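Local coordinates for DUF5638 domain-containing protein (Legionella pneumophila subsp. pneumophila, PDB 5L1A) that is of unknown function, belongs to the DUF5638 family and is probably membrane-associated, the crystallised N-terminal part forming a compact all-helical domain, at residues Pro3-Ala8 and Ser48-Thr53; Ser71-Val76 and Ala104-Val109; Asn17-Leu22 and Glu64-Phe69. All coordinates share one frame; numbering follows the deposited sequence.

Contact 1. Residues Pro3-Ala8 and Ser48-Thr53; sequences PSYNNA and SAFNKT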
loop_
_atom_site.group_PDB
_atom_site.type_symbol
_atom_site.label_atom_id
_atom_site.label_comp_id
_atom_site.label_asym_id
_atom_site.label_seq_id
_atom_site.Cartn_x
_atom_site.Cartn_y
_atom_site.Cartn_z
ATOM N N PRO A 3 -15.921 2.594 -7.080
ATOM C CA PRO A 3 -17.134 2.462 -6.266
ATOM C C PRO A 3 -18.054 3.654 -6.482
ATOM O O PRO A 3 -17.610 4.762 -6.787
ATOM C CB PRO A 3 -16.601 2.414 -4.830
ATOM C CG PRO A 3 -15.210 1.949 -4.962
ATOM C CD PRO A 3 -14.712 2.550 -6.236
ATOM N N SER A 4 -19.354 3.418 -6.314
ATOM C CA SER A 4 -20.364 4.401 -6.677
ATOM C C SER A 4 -20.982 5.116 -5.482
ATOM O O SER A 4 -21.906 5.914 -5.671
ATOM C CB SER A 4 -21.470 3.736 -7.501
ATOM O OG SER A 4 -22.095 2.704 -6.761
ATOM N N TYR A 5 -20.508 4.864 -4.264
ATOM C CA TYR A 5 -21.075 5.586 -3.137
ATOM C C TYR A 5 -20.544 7.017 -3.102
ATOM O O TYR A 5 -19.506 7.339 -3.687
ATOM C CB TYR A 5 -20.788 4.866 -1.816
ATOM C CG TYR A 5 -19.339 4.499 -1.571
ATOM C CD1 TYR A 5 -18.426 5.445 -1.119
ATOM C CD2 TYR A 5 -18.893 3.200 -1.761
ATOM C CE1 TYR A 5 -17.111 5.111 -0.887
ATOM C CE2 TYR A 5 -17.578 2.856 -1.527
ATOM C CZ TYR A 5 -16.690 3.816 -1.092
ATOM O OH TYR A 5 -15.377 3.477 -0.859
ATOM N N ASN A 6 -21.289 7.881 -2.413
ATOM C CA ASN A 6 -20.938 9.294 -2.343
ATOM C C ASN A 6 -19.525 9.481 -1.808
ATOM O O ASN A 6 -19.090 8.777 -0.892
ATOM C CB ASN A 6 -21.928 10.045 -1.452
ATOM C CG ASN A 6 -23.189 10.441 -2.187
ATOM O OD1 ASN A 6 -23.517 9.881 -3.233
ATOM N ND2 ASN A 6 -23.907 11.415 -1.642
ATOM N N ASN A 7 -18.805 10.433 -2.403
ATOM C CA ASN A 7 -17.491 10.898 -1.967
ATOM C C ASN A 7 -16.385 9.875 -2.188
ATOM O O ASN A 7 -15.265 10.073 -1.703
ATOM C CB ASN A 7 -17.514 11.331 -0.498
ATOM C CG ASN A 7 -18.585 12.361 -0.223
ATOM O OD1 ASN A 7 -18.787 13.284 -1.015
ATOM N ND2 ASN A 7 -19.291 12.204 0.890
ATOM N N ALA A 8 -16.657 8.790 -2.912
ATOM C CA ALA A 8 -15.587 7.869 -3.274
ATOM C C ALA A 8 -14.527 8.556 -4.127
ATOM O O ALA A 8 -13.344 8.212 -4.038
ATOM C CB ALA A 8 -16.162 6.658 -4.008
ATOM N N SER A 48 -7.238 -2.569 -5.851
ATOM C CA SER A 48 -8.329 -3.534 -5.959
ATOM C C SER A 48 -9.126 -3.624 -4.670
ATOM O O SER A 48 -10.343 -3.830 -4.710
ATOM C CB SER A 48 -7.799 -4.921 -6.328
ATOM O OG SER A 48 -7.116 -4.906 -7.568
ATOM N N ALA A 49 -8.464 -3.483 -3.520
ATOM C CA ALA A 49 -9.181 -3.559 -2.252
ATOM C C ALA A 49 -10.115 -2.370 -2.074
ATOM O O ALA A 49 -11.203 -2.512 -1.507
ATOM C CB ALA A 49 -8.196 -3.647 -1.087
ATOM N N PHE A 50 -9.711 -1.191 -2.558
ATOM C CA PHE A 50 -10.584 -0.024 -2.458
ATOM C C PHE A 50 -11.774 -0.141 -3.402
ATOM O O PHE A 50 -12.896 0.231 -3.041
ATOM C CB PHE A 50 -9.798 1.256 -2.745
ATOM C CG PHE A 50 -10.660 2.488 -2.835
ATOM C CD1 PHE A 50 -11.016 3.184 -1.692
ATOM C CD2 PHE A 50 -11.116 2.947 -4.063
ATOM C CE1 PHE A 50 -11.808 4.310 -1.769
ATOM C CE2 PHE A 50 -11.906 4.072 -4.144
ATOM C CZ PHE A 50 -12.253 4.756 -2.995
ATOM N N ASN A 51 -11.548 -0.649 -4.616
ATOM C CA ASN A 51 -12.627 -0.784 -5.587
ATOM C C ASN A 51 -13.672 -1.806 -5.162
ATOM O O ASN A 51 -14.789 -1.783 -5.687
ATOM C CB ASN A 51 -12.066 -1.174 -6.955
ATOM C CG ASN A 51 -11.132 -0.130 -7.522
ATOM O OD1 ASN A 51 -11.236 1.056 -7.209
ATOM N ND2 ASN A 51 -10.211 -0.567 -8.372
ATOM N N LYS A 52 -13.337 -2.708 -4.244
ATOM C CA LYS A 52 -14.308 -3.666 -3.739
ATOM C C LYS A 52 -15.115 -3.126 -2.568
ATOM O O LYS A 52 -16.111 -3.748 -2.188
ATOM C CB LYS A 52 -13.610 -4.966 -3.325
ATOM C CG LYS A 52 -13.038 -5.765 -4.486
ATOM C CD LYS A 52 -12.264 -6.987 -4.000
ATOM C CE LYS A 52 -11.077 -6.584 -3.135
ATOM N NZ LYS A 52 -10.206 -7.739 -2.781
ATOM N N THR A 53 -14.712 -1.997 -1.987
ATOM C CA THR A 53 -15.472 -1.418 -0.892
ATOM C C THR A 53 -16.841 -0.966 -1.386
ATOM O O THR A 53 -17.016 -0.593 -2.550
ATOM C CB THR A 53 -14.718 -0.241 -0.268
ATOM O OG1 THR A 53 -14.578 0.811 -1.230
ATOM C CG2 THR A 53 -13.342 -0.678 0.198
#
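Y5 aims its phenol at T53, and the hydroxyl OH donates to the side-chain OG1 of T53 at 2.8 Å. The two side chains meet at a slant, with the ring turned so that the T53 carbonyl O lies at its edge, in plane and 3.6 Å from Y5 CE2. A second hydrogen bond follows on the first: T53 OG1, held between its own backbone N and carbonyl carbon (chi1 64°), donates to F50 O at a short 2.5 Å, arriving in the carbonyl plane. Since T53 N also bonds to F50 O, that carbonyl is gripped twice. The Y5 hydroxyl is thus linked to the F50 carbonyl by way of T53. Facing these bonds is a type II beta turn from Y5 to A8, which leads the N-terminal loop into helix 8-25, with N7 at the N-cap position. Upstream of the turn, P3 lies against F50 and N51 of segment 48-53: its CG rests 3.5 Å from F50 O, while CD packs 3.8 Å from F50 CE2 and is also near the amide oxygen of N51. The F50 ring, its CG anti to the backbone N (chi1 173°), meets a different partner at each of its outer atoms. P3 CD at CE2 and Y5 OH at CE1 approach it obliquely, whereas A8 O sits at its edge, 3.8 Å from F50 CZ. The same ring is covered by L11 and L15 of helix 8-25 and by V62 and V63 of helix 56-77.

Contact 2. Residues Ser71-Val76 and Ala104-Val109; sequences SLVSQV and ANFFKV
F107 presents its ring to three residues on one side of helix 56-77: L72, V73 and V76. The closest approach between two side chains is L72 CB to F107 CZ, 3.6 Å, with L72 CD1 also beside that ring atom; L72 CB and V76 CG2 both come to the ring obliquely. V73 CG2 behaves differently. It sits at the edge of the F107 ring, 3.9 Å from CE1, and also in the plane of the F106 ring, 4.0 Å from its CE2, so one methyl fills the angle between two aromatic edges. V73 meets both phenylalanines at about a right angle. V76 works against the backbone instead, its CG1 pressing on F107 O at 3.3 Å. With F107 CG beside the backbone N and anti to the carbonyl carbon (chi1 -75°), the ring's CE1 and CZ meet L72 and V73. Behind these side chains, helices 56-77 and 97-110 run in roughly the same direction, their local axes 32° apart and 9.7 Å from each other at closest approach. Helix 83-90, which lies between them in the chain, sends A86 against both V76 and F107, while L39 and I42 of helix 33-51 support F106, and F25 and F26 adjoin V73. All five residues that touch here are buried, and the contacts between their side chains are apolar. The join between the two helices therefore rests on aliphatic carbons of L72, V73 and V76 packed around two rings, with no directional polar bond to set its register.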
loop_
_atom_site.group_PDB
_atom_site.type_symbol
_atom_site.label_atom_id
_atom_site.label_comp_id
_atom_site.label_asym_id
_atom_site.label_seq_id
_atom_site.Cartn_x
_atom_site.Cartn_y
_atom_site.Cartn_z
ATOM N N SER A 71 4.086 5.316 4.334
ATOM C CA SER A 71 4.972 5.847 5.365
ATOM C C SER A 71 6.029 4.827 5.766
ATOM O O SER A 71 7.193 5.183 5.982
ATOM C CB SER A 71 4.164 6.279 6.587
ATOM O OG SER A 71 3.355 7.399 6.285
ATOM N N LEU A 72 5.644 3.554 5.866
ATOM C CA LEU A 72 6.603 2.521 6.246
ATOM C C LEU A 72 7.649 2.306 5.158
ATOM O O LEU A 72 8.830 2.103 5.460
ATOM C CB LEU A 72 5.870 1.218 6.559
ATOM C CG LEU A 72 4.929 1.272 7.763
ATOM C CD1 LEU A 72 4.226 -0.060 7.960
ATOM C CD2 LEU A 72 5.691 1.671 9.019
ATOM N N VAL A 73 7.237 2.355 3.889
ATOM C CA VAL A 73 8.193 2.207 2.792
ATOM C C VAL A 73 9.254 3.296 2.856
ATOM O O VAL A 73 10.450 3.026 2.692
ATOM C CB VAL A 73 7.467 2.212 1.434
ATOM C CG1 VAL A 73 8.480 2.146 0.301
ATOM C CG2 VAL A 73 6.498 1.051 1.344
ATOM N N SER A 74 8.839 4.544 3.095
ATOM C CA SER A 74 9.807 5.634 3.164
ATOM C C SER A 74 10.779 5.432 4.320
ATOM O O SER A 74 11.980 5.688 4.181
ATOM C CB SER A 74 9.087 6.978 3.286
ATOM O OG SER A 74 8.328 7.062 4.478
ATOM N N GLN A 75 10.283 4.954 5.463
ATOM C CA GLN A 75 11.160 4.731 6.608
ATOM C C GLN A 75 12.151 3.603 6.340
ATOM O O GLN A 75 13.304 3.665 6.787
ATOM C CB GLN A 75 10.334 4.425 7.854
ATOM C CG GLN A 75 9.401 5.535 8.269
ATOM C CD GLN A 75 8.472 5.114 9.386
ATOM O OE1 GLN A 75 8.886 4.457 10.340
ATOM N NE2 GLN A 75 7.203 5.480 9.267
ATOM N N VAL A 76 11.724 2.567 5.619
ATOM C CA VAL A 76 12.623 1.465 5.295
ATOM C C VAL A 76 13.636 1.886 4.242
ATOM O O VAL A 76 14.846 1.686 4.405
ATOM C CB VAL A 76 11.820 0.233 4.836
ATOM C CG1 VAL A 76 12.759 -0.849 4.328
ATOM C CG2 VAL A 76 10.977 -0.295 5.971
ATOM N N ALA A 104 5.593 -8.048 3.517
ATOM C CA ALA A 104 6.872 -8.295 4.174
ATOM C C ALA A 104 8.002 -8.391 3.159
ATOM O O ALA A 104 9.097 -7.865 3.388
ATOM C CB ALA A 104 6.800 -9.568 5.014
ATOM N N ASN A 105 7.757 -9.060 2.030
ATOM C CA ASN A 105 8.777 -9.150 0.990
ATOM C C ASN A 105 9.115 -7.774 0.429
ATOM O O ASN A 105 10.285 -7.477 0.160
ATOM C CB ASN A 105 8.312 -10.088 -0.125
ATOM C CG ASN A 105 9.265 -10.105 -1.309
ATOM O OD1 ASN A 105 9.121 -9.321 -2.249
ATOM N ND2 ASN A 105 10.243 -11.005 -1.271
ATOM N N PHE A 106 8.109 -6.912 0.254
ATOM C CA PHE A 106 8.386 -5.590 -0.299
ATOM C C PHE A 106 9.199 -4.734 0.668
ATOM O O PHE A 106 10.039 -3.940 0.230
ATOM C CB PHE A 106 7.086 -4.882 -0.680
ATOM C CG PHE A 106 7.290 -3.652 -1.532
ATOM C CD1 PHE A 106 7.503 -3.766 -2.899
ATOM C CD2 PHE A 106 7.267 -2.386 -0.965
ATOM C CE1 PHE A 106 7.692 -2.641 -3.684
ATOM C CE2 PHE A 106 7.455 -1.252 -1.743
ATOM C CZ PHE A 106 7.668 -1.380 -3.105
ATOM N N PHE A 107 8.985 -4.891 1.976
ATOM C CA PHE A 107 9.801 -4.163 2.943
ATOM C C PHE A 107 11.258 -4.599 2.883
ATOM O O PHE A 107 12.165 -3.757 2.885
ATOM C CB PHE A 107 9.250 -4.354 4.355
ATOM C CG PHE A 107 8.010 -3.570 4.620
ATOM C CD1 PHE A 107 7.806 -2.356 3.991
ATOM C CD2 PHE A 107 7.044 -4.045 5.487
ATOM C CE1 PHE A 107 6.660 -1.622 4.226
ATOM C CE2 PHE A 107 5.893 -3.317 5.729
ATOM C CZ PHE A 107 5.700 -2.102 5.098
ATOM N N LYS A 108 11.503 -5.908 2.828
ATOM C CA LYS A 108 12.872 -6.399 2.749
ATOM C C LYS A 108 13.554 -5.995 1.449
ATOM O O LYS A 108 14.783 -5.872 1.419
ATOM C CB LYS A 108 12.890 -7.917 2.909
ATOM C CG LYS A 108 12.165 -8.405 4.155
ATOM C CD LYS A 108 12.540 -9.831 4.508
ATOM C CE LYS A 108 13.894 -9.888 5.199
ATOM N NZ LYS A 108 13.859 -9.231 6.538
ATOM N N VAL A 109 12.787 -5.774 0.381
ATOM C CA VAL A 109 13.369 -5.306 -0.874
ATOM C C VAL A 109 13.896 -3.884 -0.721
ATOM O O VAL A 109 14.997 -3.557 -1.180
ATOM C CB VAL A 109 12.333 -5.398 -2.008
ATOM C CG1 VAL A 109 12.773 -4.555 -3.173
ATOM C CG2 VAL A 109 12.135 -6.841 -2.432
#

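Contact 3. Residues Asn17-Leu22 and Glu64-Phe69; sequences NCDTQL and EEYENF. With I3C (5-amino-2,4,6-triiodobenzene-1,3-dicarboxylic acid), chain B; I3C (5-amino-2,4,6-triiodobenzene-1,3-dicarboxylic acid), chain E.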
loop_
_atom_site.group_PDB
_atom_site.type_symbol
_atom_site.label_atom_id
_atom_site.label_comp_id
_atom_site.label_asym_id
_atom_site.label_seq_id
_atom_site.Cartn_x
_atom_site.Cartn_y
_atom_site.Cartn_z
ATOM N N ASN A 17 -2.355 9.625 -4.924
ATOM C CA ASN A 17 -1.166 10.170 -4.276
ATOM C C ASN A 17 -0.254 9.055 -3.783
ATOM O O ASN A 17 0.972 9.136 -3.928
ATOM C CB ASN A 17 -1.562 11.084 -3.118
ATOM C CG ASN A 17 -2.105 12.418 -3.584
ATOM O OD1 ASN A 17 -1.950 12.788 -4.748
ATOM N ND2 ASN A 17 -2.736 13.156 -2.673
ATOM N N CYS A 18 -0.836 8.004 -3.202
ATOM C CA CYS A 18 -0.044 6.859 -2.770
ATOM C C CYS A 18 0.646 6.187 -3.951
ATOM O O CYS A 18 1.835 5.854 -3.874
ATOM C CB CYS A 18 -0.932 5.859 -2.030
ATOM S SG CYS A 18 -1.682 6.477 -0.504
ATOM N N ASP A 19 -0.082 5.985 -5.054
ATOM C CA ASP A 19 0.519 5.374 -6.239
ATOM C C ASP A 19 1.626 6.252 -6.813
ATOM O O ASP A 19 2.658 5.745 -7.267
ATOM C CB ASP A 19 -0.550 5.112 -7.303
ATOM C CG ASP A 19 -1.511 4.002 -6.916
ATOM O OD1 ASP A 19 -1.157 3.165 -6.061
ATOM O OD2 ASP A 19 -2.624 3.962 -7.478
ATOM N N THR A 20 1.418 7.570 -6.818
ATOM C CA THR A 20 2.443 8.487 -7.305
ATOM C C THR A 20 3.637 8.523 -6.363
ATOM O O THR A 20 4.789 8.568 -6.812
ATOM C CB THR A 20 1.854 9.889 -7.468
ATOM O OG1 THR A 20 0.732 9.830 -8.353
ATOM C CG2 THR A 20 2.890 10.859 -8.023
ATOM N N GLN A 21 3.380 8.517 -5.053
ATOM C CA GLN A 21 4.468 8.527 -4.084
ATOM C C GLN A 21 5.334 7.278 -4.197
ATOM O O GLN A 21 6.552 7.353 -4.006
ATOM C CB GLN A 21 3.906 8.658 -2.670
ATOM C CG GLN A 21 4.965 8.796 -1.600
ATOM C CD GLN A 21 5.805 10.037 -1.782
ATOM O OE1 GLN A 21 5.363 11.146 -1.487
ATOM N NE2 GLN A 21 7.022 9.861 -2.284
ATOM N N LEU A 22 4.729 6.131 -4.511
ATOM C CA LEU A 22 5.513 4.919 -4.711
ATOM C C LEU A 22 6.422 5.051 -5.925
ATOM O O LEU A 22 7.599 4.680 -5.865
ATOM C CB LEU A 22 4.591 3.709 -4.858
ATOM C CG LEU A 22 4.406 2.820 -3.627
ATOM C CD1 LEU A 22 3.528 1.623 -3.955
ATOM C CD2 LEU A 22 5.747 2.368 -3.059
ATOM N N GLU A 64 -6.543 4.663 4.273
ATOM C CA GLU A 64 -5.649 4.857 5.409
ATOM C C GLU A 64 -4.598 3.755 5.485
ATOM O O GLU A 64 -3.441 4.017 5.829
ATOM C CB GLU A 64 -6.453 4.922 6.708
ATOM C CG GLU A 64 -7.277 6.184 6.853
ATOM C CD GLU A 64 -8.228 6.132 8.034
ATOM O OE1 GLU A 64 -8.365 5.055 8.651
ATOM O OE2 GLU A 64 -8.843 7.174 8.345
ATOM N N GLU A 65 -4.984 2.516 5.172
ATOM C CA GLU A 65 -4.031 1.413 5.231
ATOM C C GLU A 65 -2.941 1.574 4.178
ATOM O O GLU A 65 -1.768 1.295 4.444
ATOM C CB GLU A 65 -4.756 0.080 5.057
ATOM C CG GLU A 65 -3.859 -1.136 5.195
ATOM C CD GLU A 65 -4.447 -2.366 4.534
ATOM O OE1 GLU A 65 -5.369 -2.206 3.709
ATOM O OE2 GLU A 65 -3.987 -3.490 4.835
ATOM N N TYR A 66 -3.317 2.021 2.979
ATOM C CA TYR A 66 -2.335 2.297 1.936
ATOM C C TYR A 66 -1.407 3.437 2.345
ATOM O O TYR A 66 -0.201 3.402 2.066
ATOM C CB TYR A 66 -3.065 2.631 0.634
ATOM C CG TYR A 66 -2.256 2.488 -0.633
ATOM C CD1 TYR A 66 -0.955 1.997 -0.614
ATOM C CD2 TYR A 66 -2.799 2.852 -1.857
ATOM C CE1 TYR A 66 -0.223 1.872 -1.787
ATOM C CE2 TYR A 66 -2.082 2.732 -3.029
ATOM C CZ TYR A 66 -0.795 2.245 -2.991
ATOM O OH TYR A 66 -0.084 2.130 -4.164
ATOM N N GLU A 67 -1.951 4.452 3.017
ATOM C CA GLU A 67 -1.135 5.591 3.429
ATOM C C GLU A 67 -0.119 5.198 4.494
ATOM O O GLU A 67 1.038 5.636 4.446
ATOM C CB GLU A 67 -2.034 6.718 3.932
ATOM C CG GLU A 67 -2.793 7.407 2.827
ATOM C CD GLU A 67 -4.001 8.156 3.331
ATOM O OE1 GLU A 67 -4.418 7.919 4.482
ATOM O OE2 GLU A 67 -4.533 8.986 2.572
ATOM N N ASN A 68 -0.532 4.385 5.468
ATOM C CA ASN A 68 0.412 3.898 6.469
ATOM C C ASN A 68 1.490 3.034 5.828
ATOM O O ASN A 68 2.659 3.092 6.227
ATOM C CB ASN A 68 -0.322 3.112 7.558
ATOM C CG ASN A 68 -1.242 3.984 8.391
ATOM O OD1 ASN A 68 -0.948 5.150 8.650
ATOM N ND2 ASN A 68 -2.365 3.416 8.818
ATOM N N PHE A 69 1.116 2.228 4.831
ATOM C CA PHE A 69 2.109 1.433 4.115
ATOM C C PHE A 69 3.131 2.326 3.422
ATOM O O PHE A 69 4.331 2.029 3.431
ATOM C CB PHE A 69 1.419 0.516 3.103
ATOM C CG PHE A 69 2.361 -0.128 2.121
ATOM C CD1 PHE A 69 3.067 -1.271 2.461
ATOM C CD2 PHE A 69 2.533 0.404 0.849
ATOM C CE1 PHE A 69 3.934 -1.868 1.553
ATOM C CE2 PHE A 69 3.397 -0.187 -0.059
ATOM C CZ PHE A 69 4.094 -1.326 0.293
HETATM I I3 I3C B . -6.604 0.366 14.055
HETATM I I2 I3C B . -1.037 -0.005 11.487
HETATM I I1 I3C B . -5.962 -1.927 8.371
HETATM O O8 I3C B . -8.201 -0.038 10.731
HETATM O O9 I3C B . -7.931 -2.069 11.510
HETATM C C10 I3C B . -2.809 -1.271 9.000
HETATM N N13 I3C B . -3.370 0.602 13.646
HETATM C C1 I3C B . -5.998 -0.737 11.231
HETATM C C6 I3C B . -5.390 -0.153 12.448
HETATM C C5 I3C B . -3.930 0.067 12.535
HETATM C C4 I3C B . -3.087 -0.307 11.384
HETATM C C3 I3C B . -3.675 -0.892 10.161
HETATM C C2 I3C B . -5.132 -1.103 10.092
HETATM C C7 I3C B . -7.475 -0.962 11.153
HETATM O O11 I3C B . -2.501 -0.392 8.169
HETATM O O12 I3C B . -2.419 -2.458 8.901
HETATM I I3 I3C E . -8.069 -2.659 5.284
HETATM I I2 I3C E . -7.890 -6.866 0.628
HETATM I I1 I3C E . -10.664 -8.186 5.944
HETATM O O8 I3C E . -10.837 -4.670 6.881
HETATM O O9 I3C E . -8.898 -5.329 7.642
HETATM C C10 I3C E . -9.517 -8.571 2.828
HETATM N N13 I3C E . -7.403 -4.033 2.314
HETATM C C1 I3C E . -9.270 -5.502 5.303
HETATM C C6 I3C E . -8.514 -4.534 4.468
HETATM C C5 I3C E . -8.094 -4.909 3.085
HETATM C C4 I3C E . -8.436 -6.257 2.551
HETATM C C3 I3C E . -9.192 -7.218 3.387
HETATM C C2 I3C E . -9.603 -6.840 4.760
HETATM C C7 I3C E . -9.696 -5.141 6.697
HETATM O O11 I3C E . -8.659 -9.476 2.921
HETATM O O12 I3C E . -10.624 -8.761 2.280
#
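C18 sets its CB over one face of the Y66 ring, 3.5 Å from the centroid and 15° off the normal, a CH-pi contact. Its SG lies over the same ring, 4.3 Å from the centroid, giving a Cys sulfur-aromatic contact, and also touches E67 CG at 3.6 Å. L22 CD1 fills in at the edges of Y66 and F69. The Y66 ring also stacks with Y46 of helix 33-51. Helices 8-25 and 56-77 run nearly parallel here, crossing at 19°, as the first and third long helices of an all-helical bundle. Farther out, Y66 OH donates to D19 OD1, which lies in the ring plane with the carboxylate turned 61° to it; the modelled 2.4 Å is very short and doubtful as an exact length. D19 OD2 takes a second bond from N47, which would steady the carboxylate, while E67 reaches R14 in a salt bridge. On the outer side of helix 56-77, E65 OE1 accepts from N13 of the chain E copy of I3C (5-amino-2,4,6-triiodobenzene-1,3-dicarboxylic acid) at 3.1 Å, and E65 CG lies near O11 of the chain B copy. The chemistry implies a phenol ring fixed by apolar packing, its buried hydroxyl paired with a carboxylate that N47 also holds.

How the contacts relate
Contact 3 sits near the middle of the chain, its centre about 16 Å from that of contact 1 and about 12 Å from that of contact 2, which lie on opposite sides of the chain's centre with centres about 26 Å apart. Contacts 2 and 3 share helix 56-77 and touch: F69 CZ packs on F106 CD2 at 3.6 Å and F69 CD1 on F107 CZ at 3.8 Å, making one continuous apolar core. Along the chain, contacts 1 and 3 interleave, whereas both close before contact 2 opens. Together they tie the N-terminal loop, helices 8-25, 33-51 and 56-77, and the final helix 97-110 into a single domain.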